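Local coordinates for protein kinase (Staphylococcus aureus subsp. aureus Mu50, PDB 3PY9), which is a membrane Ser/Thr kinase, PrkC, whose extracellular region of PASTA repeats and a C-terminal domain probably binds muropeptides of the cell wall, at residues Leu31-Arg36 and Ser63-Ile68. Numbering follows the deposited sequence.
Sequences LGKISR and SVDVVI
K33 and D65 meet where two parallel strands of the first PASTA domain fall out of step, a worked example of a side chain bridging a beta bulge. OD1 of D65 accepts the backbone N-H of K33 at 2.8 Å, met from above the carboxylate plane, 47° out of it. With CG beside the backbone N of D65 (chi1 -64°), the carboxylate reaches across the strand gap, and its OD1 also lies 3.4 Å from CA of G32. On the N-terminal side of the bulge, N of G32 bonds to O of V64, from well above the carbonyl plane. C-terminal to it the regular parallel pattern takes over: V66 N gives a nearly straight bond (173°) to K33 O, S35 N bonds to V66 O, and I68 N to S35 O.

I34, V66 and I68 form an apolar row on one face of the sheet, with R36 at the end of that row. CG1 of I34 runs alongside V66, 3.8 Å from its CG2, while the CG2 branch of I34 reaches CG1 of I68 at 3.7 Å. From the bulged end, the side chain of L31 crosses that of V66 at about a right angle, its CD1 touching both methyls of V66. Helix 17-26 covers part of this face, with F24 against L31 and V17 against I68, and strand 47-51 flanks 63-69 as its antiparallel neighbour. On the face of S35 and V67, a water lies 2.6 Å from OG of S35 and donates to O of V66 at 2.9 Å.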
loop_
_atom_site.group_PDB
_atom_site.type_symbol
_atom_site.label_atom_id
_atom_site.label_comp_id
_atom_site.label_asym_id
_atom_site.label_seq_id
_atom_site.Cartn_x
_atom_site.Cartn_y
_atom_site.Cartn_z
ATOM N N LEU A 31 -9.226 49.147 36.430
ATOM C CA LEU A 31 -9.232 47.832 35.815
ATOM C C LEU A 31 -10.016 46.883 36.722
ATOM O O LEU A 31 -9.719 46.756 37.900
ATOM C CB LEU A 31 -7.810 47.309 35.581
ATOM C CG LEU A 31 -7.686 45.900 34.993
ATOM C CD1 LEU A 31 -8.281 45.830 33.560
ATOM C CD2 LEU A 31 -6.234 45.414 35.006
ATOM N N GLY A 32 -11.036 46.238 36.175
ATOM C CA GLY A 32 -11.865 45.349 36.971
ATOM C C GLY A 32 -11.306 43.946 36.947
ATOM O O GLY A 32 -10.090 43.751 36.937
ATOM N N LYS A 33 -12.193 42.961 36.904
ATOM C CA LYS A 33 -11.755 41.586 36.888
ATOM C C LYS A 33 -11.198 41.209 35.514
ATOM O O LYS A 33 -11.598 41.766 34.493
ATOM C CB LYS A 33 -12.895 40.667 37.339
ATOM C CG LYS A 33 -13.175 40.765 38.845
ATOM C CD LYS A 33 -11.884 40.460 39.640
ATOM C CE LYS A 33 -11.968 40.824 41.126
ATOM N NZ LYS A 33 -10.581 41.035 41.716
ATOM N N ILE A 34 -10.258 40.275 35.502
ATOM C CA ILE A 34 -9.687 39.775 34.259
ATOM C C ILE A 34 -10.102 38.327 34.105
ATOM O O ILE A 34 -9.893 37.516 34.996
ATOM C CB ILE A 34 -8.141 39.876 34.257
ATOM C CG1 ILE A 34 -7.690 41.330 34.408
ATOM C CG2 ILE A 34 -7.543 39.245 32.990
ATOM C CD1 ILE A 34 -6.254 41.454 34.881
ATOM N N SER A 35 -10.731 38.020 32.982
ATOM C CA SER A 35 -11.052 36.636 32.640
ATOM C C SER A 35 -10.567 36.310 31.227
ATOM O O SER A 35 -10.192 37.207 30.459
ATOM C CB SER A 35 -12.544 36.345 32.826
ATOM O OG SER A 35 -13.341 37.298 32.164
ATOM N N ARG A 36 -10.562 35.018 30.904
ATOM C CA ARG A 36 -9.911 34.503 29.695
ATOM C C ARG A 36 -10.865 33.641 28.894
ATOM O O ARG A 36 -11.557 32.775 29.438
ATOM C CB ARG A 36 -8.669 33.704 30.071
ATOM C CG ARG A 36 -7.505 34.561 30.562
ATOM C CD ARG A 36 -6.613 33.805 31.508
ATOM N NE ARG A 36 -5.675 32.932 30.801
ATOM C CZ ARG A 36 -5.731 31.599 30.773
ATOM N NH1 ARG A 36 -6.697 30.939 31.410
ATOM N NH2 ARG A 36 -4.807 30.920 30.097
ATOM N N SER A 63 -15.242 50.396 38.035
ATOM C CA SER A 63 -14.279 49.478 37.391
ATOM C C SER A 63 -14.759 49.054 36.019
ATOM O O SER A 63 -15.920 49.222 35.702
ATOM C CB SER A 63 -14.067 48.202 38.213
ATOM O OG SER A 63 -13.809 48.478 39.574
ATOM N N VAL A 64 -13.866 48.456 35.219
ATOM C CA VAL A 64 -14.266 47.884 33.945
ATOM C C VAL A 64 -13.635 46.515 33.818
ATOM O O VAL A 64 -12.412 46.390 33.711
ATOM C CB VAL A 64 -13.897 48.788 32.703
ATOM C CG1 VAL A 64 -14.308 48.085 31.396
ATOM C CG2 VAL A 64 -14.578 50.168 32.772
ATOM N N ASP A 65 -14.479 45.491 33.825
ATOM C CA ASP A 65 -14.026 44.108 33.648
ATOM C C ASP A 65 -13.550 43.870 32.231
ATOM O O ASP A 65 -14.086 44.447 31.297
ATOM C CB ASP A 65 -15.151 43.122 33.984
ATOM C CG ASP A 65 -15.573 43.200 35.431
ATOM O OD1 ASP A 65 -14.812 43.774 36.268
ATOM O OD2 ASP A 65 -16.661 42.666 35.732
ATOM N N VAL A 66 -12.551 43.005 32.072
ATOM C CA VAL A 66 -12.015 42.699 30.736
ATOM C C VAL A 66 -11.915 41.205 30.508
ATOM O O VAL A 66 -11.616 40.451 31.430
ATOM C CB VAL A 66 -10.633 43.359 30.497
ATOM C CG1 VAL A 66 -10.738 44.913 30.623
ATOM C CG2 VAL A 66 -9.592 42.808 31.468
ATOM N N VAL A 67 -12.224 40.782 29.286
ATOM C CA VAL A 67 -12.020 39.399 28.861
ATOM C C VAL A 67 -10.864 39.412 27.873
ATOM O O VAL A 67 -10.844 40.243 26.975
ATOM C CB VAL A 67 -13.267 38.812 28.187
ATOM C CG1 VAL A 67 -13.063 37.337 27.899
ATOM C CG2 VAL A 67 -14.539 39.022 29.064
ATOM N N ILE A 68 -9.916 38.492 28.065
ATOM C CA ILE A 68 -8.669 38.367 27.289
ATOM C C ILE A 68 -8.691 37.109 26.395
ATOM O O ILE A 68 -9.221 36.059 26.799
ATOM C CB ILE A 68 -7.441 38.256 28.246
ATOM C CG1 ILE A 68 -7.459 39.360 29.304
ATOM C CG2 ILE A 68 -6.117 38.322 27.489
ATOM C CD1 ILE A 68 -7.534 40.765 28.753
HETATM O O HOH W 1 -13.817 39.685 33.173
#